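Local coordinates for dTDP-4-dehydrorhamnose reductase (Yersinia enterocolitica, PDB 5U9C), which probably catalyses the NADPH-dependent reduction of dTDP-4-dehydro-beta-L-rhamnose to dTDP-L-rhamnose, a step of dTDP-L-rhamnose biosynthesis, at residues S107-L121 with R256-S268. Sequence-based numbering, arbitrary orientation.
Sequences SNVFGGEGKLSYNEL and RPYSEGIESIYMS
Glu120 grips the chain at Ser264 and Ile265 with both oxygens of its carboxylate. Its side chain bends at chi2 (90°), which turns the carboxylate along the 256-268 backbone: OE1 accepts from Ile265 N on its syn side (2.9 Å), and OE2 offers its syn lone pair to Ser264 OG (2.5 Å). OE2 also receives His216 N of strand 213-217, and Ser264 OG accepts from Tyr266 N, closing an ST turn. Upstream, a short parallel pairing joins Tyr118 to Ile262; Tyr118 N donates to Gly261 O and Glu263 N returns a straighter bond to Tyr118 O (2.9 Å, 167°). On one side of this pair the packing is tight. Ile262 CG2 lies 3.6 Å from Ser107 CB and also touches Phe110 CD2, while Ser107 OG makes a very short bond to Glu260 OE2 (2.5 Å); Trp156 holds the other oxygen, OE1. At the upstream end of the pairing, Ser259 OG reaches Leu116 O at 2.6 Å from above the carbonyl plane, and a water at the Tyr118 ring edge links Ser259 O, Lys115 O and Tyr118 OH. The side carrying Ser117 and Glu263 is looser and wetter: Ser117 OG meets Glu263 OE1 on its anti side (2.7 Å), whereas OE2 accepts directly from His246 of the third subunit and also takes a water that Asn119 ND2 holds. The contact thus ties the segment following central strand 100-106 of the Rossmann-type sheet to a distant C-terminal segment starting at Arg256, which binds (R)-malate in a structure of this protein (none is bound here). Of its two buried carboxylates, Glu120 receives three donors and Glu260 at least two, which would probably stabilise their negative charge.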
ATOM      1  N   SER D 107     -11.954   7.861  17.480  1.00 25.89           N
ATOM      2  CA  SER D 107     -12.035   7.333  16.138  1.00 26.41           C
ATOM      3  C   SER D 107     -10.651   7.439  15.445  1.00 27.20           C
ATOM      4  O   SER D 107     -10.410   6.737  14.470  1.00 27.31           O
ATOM      5  CB  SER D 107     -13.094   8.108  15.336  1.00 27.90           C
ATOM      6  OG  SER D 107     -12.799   9.494  15.268  1.00 28.09           O
ATOM      7  N   ASN D 108      -9.757   8.308  15.954  1.00 26.59           N
ATOM      8  CA  ASN D 108      -8.399   8.469  15.382  1.00 28.08           C
ATOM      9  C   ASN D 108      -7.499   7.257  15.528  1.00 25.66           C
ATOM     10  O   ASN D 108      -6.373   7.294  15.055  1.00 24.35           O
ATOM     11  CB  ASN D 108      -7.661   9.692  15.948  1.00 32.46           C
ATOM     12  CG  ASN D 108      -7.795  10.910  15.083  1.00 39.91           C
ATOM     13  OD1 ASN D 108      -8.533  11.840  15.414  1.00 50.63           O
ATOM     14  ND2 ASN D 108      -7.073  10.919  13.948  1.00 40.59           N
ATOM     15  N   VAL D 109      -7.960   6.198  16.191  1.00 23.23           N
ATOM     16  CA  VAL D 109      -7.183   4.968  16.210  1.00 23.24           C
ATOM     17  C   VAL D 109      -7.301   4.319  14.815  1.00 22.86           C
ATOM     18  O   VAL D 109      -6.543   3.411  14.479  1.00 23.78           O
ATOM     19  CB  VAL D 109      -7.591   3.977  17.321  1.00 24.22           C
ATOM     20  CG1 VAL D 109      -7.424   4.614  18.696  1.00 25.73           C
ATOM     21  CG2 VAL D 109      -9.005   3.434  17.118  1.00 24.81           C
ATOM     22  N   PHE D 110      -8.265   4.782  14.022  1.00 23.11           N
ATOM     23  CA  PHE D 110      -8.438   4.301  12.659  1.00 23.63           C
ATOM     24  C   PHE D 110      -7.984   5.356  11.639  1.00 25.23           C
ATOM     25  O   PHE D 110      -7.804   6.542  11.977  1.00 25.50           O
ATOM     26  CB  PHE D 110      -9.906   3.981  12.378  1.00 23.96           C
ATOM     27  CG  PHE D 110     -10.470   2.898  13.237  1.00 24.44           C
ATOM     28  CD1 PHE D 110     -10.120   1.566  13.013  1.00 25.40           C
ATOM     29  CD2 PHE D 110     -11.372   3.192  14.238  1.00 25.53           C
ATOM     30  CE1 PHE D 110     -10.647   0.550  13.791  1.00 25.95           C
ATOM     31  CE2 PHE D 110     -11.907   2.182  15.026  1.00 25.49           C
ATOM     32  CZ  PHE D 110     -11.550   0.861  14.801  1.00 26.16           C
ATOM     33  N   GLY D 111      -7.824   4.918  10.397  1.00 23.63           N
ATOM     34  CA  GLY D 111      -7.531   5.821   9.304  1.00 25.88           C
ATOM     35  C   GLY D 111      -6.523   5.351   8.298  1.00 26.00           C
ATOM     36  O   GLY D 111      -6.653   5.652   7.123  1.00 26.03           O
ATOM     37  N   GLY D 112      -5.522   4.599   8.754  1.00 27.08           N
ATOM     38  CA  GLY D 112      -4.474   4.138   7.879  1.00 28.29           C
ATOM     39  C   GLY D 112      -4.989   3.243   6.779  1.00 30.60           C
ATOM     40  O   GLY D 112      -4.426   3.212   5.689  1.00 31.32           O
ATOM     41  N   GLU D 113      -6.076   2.535   7.035  1.00 29.74           N
ATOM     42  CA  GLU D 113      -6.618   1.651   6.001  1.00 33.53           C
ATOM     43  C   GLU D 113      -7.252   2.389   4.836  1.00 32.73           C
ATOM     44  O   GLU D 113      -7.318   1.846   3.739  1.00 35.83           O
ATOM     45  CB  GLU D 113      -7.606   0.655   6.598  1.00 35.95           C
ATOM     46  CG  GLU D 113      -8.192  -0.294   5.570  1.00 38.72           C
ATOM     47  CD  GLU D 113      -9.018  -1.402   6.186  1.00 41.44           C
ATOM     48  OE1 GLU D 113      -8.997  -1.574   7.432  1.00 43.73           O
ATOM     49  OE2 GLU D 113      -9.712  -2.082   5.397  1.00 45.40           O
ATOM     50  N   GLY D 114      -7.785   3.591   5.071  1.00 29.28           N
ATOM     51  CA  GLY D 114      -8.372   4.368   3.993  1.00 28.87           C
ATOM     52  C   GLY D 114      -9.812   4.090   3.609  1.00 29.22           C
ATOM     53  O   GLY D 114     -10.298   4.618   2.585  1.00 29.98           O
ATOM     54  N   LYS D 115     -10.529   3.307   4.412  1.00 27.95           N
ATOM     55  CA  LYS D 115     -11.950   3.094   4.077  1.00 28.99           C
ATOM     56  C   LYS D 115     -12.832   4.180   4.677  1.00 26.76           C
ATOM     57  O   LYS D 115     -12.345   5.053   5.395  1.00 25.05           O
ATOM     58  CB  LYS D 115     -12.421   1.691   4.391  1.00 31.87           C
ATOM     59  CG  LYS D 115     -12.372   1.230   5.812  1.00 32.23           C
ATOM     60  CD  LYS D 115     -12.845  -0.223   5.803  1.00 33.66           C
ATOM     61  CE  LYS D 115     -12.935  -0.859   7.162  1.00 32.40           C
ATOM     62  NZ  LYS D 115     -13.579  -2.190   6.993  1.00 32.95           N
ATOM     63  N   LEU D 116     -14.113   4.143   4.364  1.00 26.56           N
ATOM     64  CA  LEU D 116     -15.035   5.215   4.758  1.00 27.61           C
ATOM     65  C   LEU D 116     -15.582   5.158   6.187  1.00 27.70           C
ATOM     66  O   LEU D 116     -15.848   6.208   6.789  1.00 25.44           O
ATOM     67  CB  LEU D 116     -16.153   5.321   3.717  1.00 30.19           C
ATOM     68  CG  LEU D 116     -15.568   5.606   2.292  1.00 33.45           C
ATOM     69  CD1 LEU D 116     -16.647   5.785   1.224  1.00 34.64           C
ATOM     70  CD2 LEU D 116     -14.589   6.790   2.232  1.00 34.44           C
ATOM     71  N   SER D 117     -15.678   3.957   6.760  1.00 26.34           N
ATOM     72  CA  SER D 117     -16.228   3.826   8.099  1.00 28.09           C
ATOM     73  C   SER D 117     -15.652   2.592   8.781  1.00 26.99           C
ATOM     74  O   SER D 117     -15.325   1.623   8.096  1.00 27.86           O
ATOM     75  CB  SER D 117     -17.749   3.684   7.998  1.00 30.07           C
ATOM     76  OG  SER D 117     -18.320   3.916   9.243  1.00 37.04           O
ATOM     77  N   TYR D 118     -15.552   2.627  10.109  1.00 24.19           N
ATOM     78  CA  TYR D 118     -15.003   1.528  10.892  1.00 24.18           C
ATOM     79  C   TYR D 118     -15.935   1.118  12.056  1.00 24.62           C
ATOM     80  O   TYR D 118     -16.454   1.988  12.791  1.00 25.26           O
ATOM     81  CB  TYR D 118     -13.635   1.931  11.487  1.00 23.88           C
ATOM     82  CG  TYR D 118     -12.614   2.349  10.445  1.00 24.43           C
ATOM     83  CD1 TYR D 118     -12.535   3.664  10.007  1.00 22.73           C
ATOM     84  CD2 TYR D 118     -11.743   1.412   9.883  1.00 25.57           C
ATOM     85  CE1 TYR D 118     -11.630   4.039   9.036  1.00 23.75           C
ATOM     86  CE2 TYR D 118     -10.829   1.775   8.901  1.00 25.96           C
ATOM     87  CZ  TYR D 118     -10.767   3.093   8.493  1.00 25.05           C
ATOM     88  OH  TYR D 118      -9.847   3.449   7.536  1.00 24.93           O
ATOM     89  N   ASN D 119     -16.128  -0.191  12.236  1.00 24.18           N
ATOM     90  CA  ASN D 119     -16.891  -0.699  13.377  1.00 24.80           C
ATOM     91  C   ASN D 119     -15.948  -1.371  14.400  1.00 24.76           C
ATOM     92  O   ASN D 119     -14.713  -1.395  14.193  1.00 25.34           O
ATOM     93  CB  ASN D 119     -18.052  -1.595  12.926  1.00 24.90           C
ATOM     94  CG  ASN D 119     -17.596  -2.869  12.273  1.00 25.83           C
ATOM     95  OD1 ASN D 119     -16.651  -3.531  12.743  1.00 25.07           O
ATOM     96  ND2 ASN D 119     -18.293  -3.258  11.202  1.00 25.43           N
ATOM     97  N   GLU D 120     -16.509  -1.881  15.497  1.00 24.38           N
ATOM     98  CA  GLU D 120     -15.709  -2.489  16.567  1.00 24.89           C
ATOM     99  C   GLU D 120     -14.887  -3.742  16.153  1.00 26.95           C
ATOM    100  O   GLU D 120     -13.953  -4.110  16.854  1.00 27.69           O
ATOM    101  CB  GLU D 120     -16.546  -2.779  17.826  1.00 24.79           C
ATOM    102  CG  GLU D 120     -17.189  -1.560  18.508  1.00 24.02           C
ATOM    103  CD  GLU D 120     -18.591  -1.203  17.991  1.00 24.18           C
ATOM    104  OE1 GLU D 120     -18.952  -1.604  16.869  1.00 23.97           O
ATOM    105  OE2 GLU D 120     -19.333  -0.494  18.711  1.00 24.17           O
ATOM    106  N   LEU D 121     -15.215  -4.373  15.023  1.00 27.67           N
ATOM    107  CA  LEU D 121     -14.423  -5.506  14.522  1.00 27.95           C
ATOM    108  C   LEU D 121     -13.208  -5.066  13.692  1.00 28.75           C
ATOM    109  O   LEU D 121     -12.274  -5.866  13.490  1.00 27.60           O
ATOM    110  CB  LEU D 121     -15.262  -6.493  13.701  1.00 28.16           C
ATOM    111  CG  LEU D 121     -16.112  -7.441  14.513  1.00 29.81           C
ATOM    112  CD1 LEU D 121     -16.930  -8.355  13.595  1.00 30.10           C
ATOM    113  CD2 LEU D 121     -15.238  -8.276  15.454  1.00 30.72           C
ATOM    114  N   ARG D 256      -4.214  13.662   8.421  1.00 29.41           N
ATOM    115  CA  ARG D 256      -5.604  13.297   8.707  1.00 29.35           C
ATOM    116  C   ARG D 256      -6.021  12.257   7.638  1.00 27.66           C
ATOM    117  O   ARG D 256      -5.687  12.402   6.465  1.00 27.16           O
ATOM    118  CB  ARG D 256      -6.554  14.500   8.644  1.00 30.93           C
ATOM    119  CG  ARG D 256      -6.275  15.683   9.573  1.00 34.65           C
ATOM    120  CD  ARG D 256      -6.196  15.278  11.020  1.00 36.82           C
ATOM    121  NE  ARG D 256      -6.460  16.384  11.946  1.00 38.71           N
ATOM    122  CZ  ARG D 256      -5.603  17.342  12.289  1.00 37.49           C
ATOM    123  NH1 ARG D 256      -5.989  18.258  13.154  1.00 39.15           N
ATOM    124  NH2 ARG D 256      -4.382  17.414  11.770  1.00 38.27           N
ATOM    125  N   PRO D 257      -6.743  11.207   8.036  1.00 26.79           N
ATOM    126  CA  PRO D 257      -7.142  10.200   7.035  1.00 27.02           C
ATOM    127  C   PRO D 257      -8.285  10.712   6.155  1.00 27.12           C
ATOM    128  O   PRO D 257      -8.913  11.714   6.495  1.00 27.47           O
ATOM    129  CB  PRO D 257      -7.627   9.027   7.899  1.00 27.56           C
ATOM    130  CG  PRO D 257      -8.106   9.683   9.165  1.00 27.96           C
ATOM    131  CD  PRO D 257      -7.326  10.945   9.366  1.00 25.90           C
ATOM    132  N   TYR D 258      -8.530  10.058   5.025  1.00 26.91           N
ATOM    133  CA  TYR D 258      -9.655  10.442   4.176  1.00 29.26           C
ATOM    134  C   TYR D 258     -10.943  10.309   4.980  1.00 26.88           C
ATOM    135  O   TYR D 258     -11.869  11.091   4.797  1.00 27.31           O
ATOM    136  CB  TYR D 258      -9.688   9.629   2.875  1.00 33.03           C
ATOM    137  CG  TYR D 258      -8.486   9.951   1.989  1.00 36.88           C
ATOM    138  CD1 TYR D 258      -8.261  11.263   1.553  1.00 38.60           C
ATOM    139  CD2 TYR D 258      -7.587   8.960   1.576  1.00 40.53           C
ATOM    140  CE1 TYR D 258      -7.182  11.583   0.757  1.00 39.62           C
ATOM    141  CE2 TYR D 258      -6.495   9.278   0.771  1.00 40.01           C
ATOM    142  CZ  TYR D 258      -6.307  10.599   0.367  1.00 42.00           C
ATOM    143  OH  TYR D 258      -5.243  10.964  -0.431  1.00 48.88           O
ATOM    144  N   SER D 259     -10.979   9.327   5.879  1.00 24.97           N
ATOM    145  CA  SER D 259     -12.095   9.191   6.775  1.00 26.79           C
ATOM    146  C   SER D 259     -11.742   8.570   8.112  1.00 27.98           C
ATOM    147  O   SER D 259     -10.930   7.617   8.190  1.00 28.16           O
ATOM    148  CB  SER D 259     -13.202   8.359   6.158  1.00 26.53           C
ATOM    149  OG  SER D 259     -14.299   8.319   7.042  1.00 24.38           O
ATOM    150  N   GLU D 260     -12.328   9.139   9.163  1.00 27.94           N
ATOM    151  CA  GLU D 260     -12.243   8.544  10.500  1.00 28.10           C
ATOM    152  C   GLU D 260     -13.666   8.243  10.989  1.00 27.65           C
ATOM    153  O   GLU D 260     -13.926   8.139  12.184  1.00 29.40           O
ATOM    154  CB  GLU D 260     -11.455   9.379  11.480  1.00 29.42           C
ATOM    155  CG  GLU D 260     -11.951  10.792  11.694  1.00 31.10           C
ATOM    156  CD  GLU D 260     -11.257  11.457  12.875  1.00 35.45           C
ATOM    157  OE1 GLU D 260     -10.781  12.589  12.702  1.00 33.62           O
ATOM    158  OE2 GLU D 260     -11.158  10.826  13.975  1.00 37.22           O
ATOM    159  N   GLY D 261     -14.581   8.072  10.043  1.00 26.29           N
ATOM    160  CA  GLY D 261     -15.936   7.721  10.388  1.00 26.62           C
ATOM    161  C   GLY D 261     -15.994   6.421  11.195  1.00 26.34           C
ATOM    162  O   GLY D 261     -15.233   5.479  10.938  1.00 24.71           O
ATOM    163  N   ILE D 262     -16.850   6.402  12.211  1.00 26.29           N
ATOM    164  CA  ILE D 262     -17.080   5.203  13.018  1.00 25.86           C
ATOM    165  C   ILE D 262     -18.567   4.868  13.121  1.00 27.56           C
ATOM    166  O   ILE D 262     -19.422   5.761  13.102  1.00 28.94           O
ATOM    167  CB  ILE D 262     -16.500   5.307  14.431  1.00 26.83           C
ATOM    168  CG1 ILE D 262     -16.887   6.622  15.104  1.00 26.33           C
ATOM    169  CG2 ILE D 262     -14.979   5.179  14.396  1.00 26.40           C
ATOM    170  CD1 ILE D 262     -16.602   6.615  16.597  1.00 27.62           C
ATOM    171  N   GLU D 263     -18.857   3.576  13.159  1.00 27.16           N
ATOM    172  CA  GLU D 263     -20.211   3.075  13.366  1.00 29.64           C
ATOM    173  C   GLU D 263     -20.119   1.910  14.350  1.00 27.01           C
ATOM    174  O   GLU D 263     -19.011   1.402  14.631  1.00 24.77           O
ATOM    175  CB  GLU D 263     -20.889   2.689  12.048  1.00 32.60           C
ATOM    176  CG  GLU D 263     -20.303   1.509  11.334  1.00 34.98           C
ATOM    177  CD  GLU D 263     -20.789   1.427   9.896  1.00 38.31           C
ATOM    178  OE1 GLU D 263     -20.535   2.356   9.122  1.00 42.47           O
ATOM    179  OE2 GLU D 263     -21.393   0.417   9.530  1.00 42.22           O
ATOM    180  N   SER D 264     -21.249   1.550  14.946  1.00 25.59           N
ATOM    181  CA  SER D 264     -21.262   0.468  15.926  1.00 25.52           C
ATOM    182  C   SER D 264     -22.085  -0.695  15.465  1.00 26.75           C
ATOM    183  O   SER D 264     -23.166  -0.522  14.895  1.00 26.66           O
ATOM    184  CB  SER D 264     -21.821   0.943  17.264  1.00 26.11           C
ATOM    185  OG  SER D 264     -21.805  -0.109  18.235  1.00 26.49           O
ATOM    186  N   ILE D 265     -21.563  -1.885  15.716  1.00 26.31           N
ATOM    187  CA  ILE D 265     -22.313  -3.119  15.476  1.00 28.03           C
ATOM    188  C   ILE D 265     -22.815  -3.685  16.800  1.00 28.85           C
ATOM    189  O   ILE D 265     -23.490  -4.698  16.806  1.00 29.80           O
ATOM    190  CB  ILE D 265     -21.461  -4.189  14.793  1.00 27.35           C
ATOM    191  CG1 ILE D 265     -20.147  -4.416  15.562  1.00 27.86           C
ATOM    192  CG2 ILE D 265     -21.177  -3.748  13.372  1.00 28.28           C
ATOM    193  CD1 ILE D 265     -19.350  -5.624  15.101  1.00 29.67           C
ATOM    194  N   TYR D 266     -22.470  -3.051  17.924  1.00 30.60           N
ATOM    195  CA  TYR D 266     -22.874  -3.559  19.243  1.00 32.34           C
ATOM    196  C   TYR D 266     -23.839  -2.683  20.052  1.00 34.98           C
ATOM    197  O   TYR D 266     -24.344  -3.145  21.066  1.00 39.47           O
ATOM    198  CB  TYR D 266     -21.630  -3.842  20.129  1.00 31.82           C
ATOM    199  CG  TYR D 266     -20.651  -4.893  19.600  1.00 32.15           C
ATOM    200  CD1 TYR D 266     -21.104  -6.072  19.014  1.00 32.42           C
ATOM    201  CD2 TYR D 266     -19.289  -4.754  19.793  1.00 32.22           C
ATOM    202  CE1 TYR D 266     -20.223  -7.036  18.563  1.00 33.61           C
ATOM    203  CE2 TYR D 266     -18.395  -5.718  19.351  1.00 32.03           C
ATOM    204  CZ  TYR D 266     -18.868  -6.857  18.737  1.00 33.30           C
ATOM    205  OH  TYR D 266     -18.007  -7.818  18.288  1.00 32.96           O
HETATM  206  N   MSE D 267     -24.086  -1.447  19.632  0.50 36.80           N
HETATM  207  CA  MSE D 267     -24.965  -0.561  20.404  0.50 38.23           C
HETATM  208  C   MSE D 267     -26.387  -1.068  20.435  0.50 41.36           C
HETATM  209  O   MSE D 267     -27.065  -0.935  21.459  0.50 42.52           O
HETATM  210  CB  MSE D 267     -24.881   0.868  19.888  0.50 37.73           C
HETATM  211  CG  MSE D 267     -23.545   1.495  20.299  0.50 38.16           C
HETATM  212 SE   MSE D 267     -23.565   2.114  22.170  0.50 39.77          SE
HETATM  213  CE  MSE D 267     -25.138   3.238  21.863  0.50 37.00           C
ATOM    214  N   SER D 268     -26.839  -1.689  19.345  1.00 42.37           N
ATOM    215  CA  SER D 268     -28.212  -2.208  19.281  1.00 45.29           C
ATOM    216  C   SER D 268     -28.526  -3.340  20.270  1.00 46.73           C
ATOM    217  O   SER D 268     -29.674  -3.547  20.604  1.00 50.49           O
ATOM    218  CB  SER D 268     -28.548  -2.656  17.852  1.00 48.62           C
ATOM    219  OG  SER D 268     -27.877  -3.868  17.535  1.00 50.14           O
TER
HETATM  220  O   HOH W   1      -7.136   7.510   5.076  1.00 36.56           O
HETATM  221  O   HOH W   2     -10.106   5.851   6.403  1.00 23.16           O
HETATM  222  O   HOH W   3     -19.465   6.547  10.047  1.00 44.01           O
HETATM  223  O   HOH W   4     -20.499  -2.038   9.880  1.00 36.89           O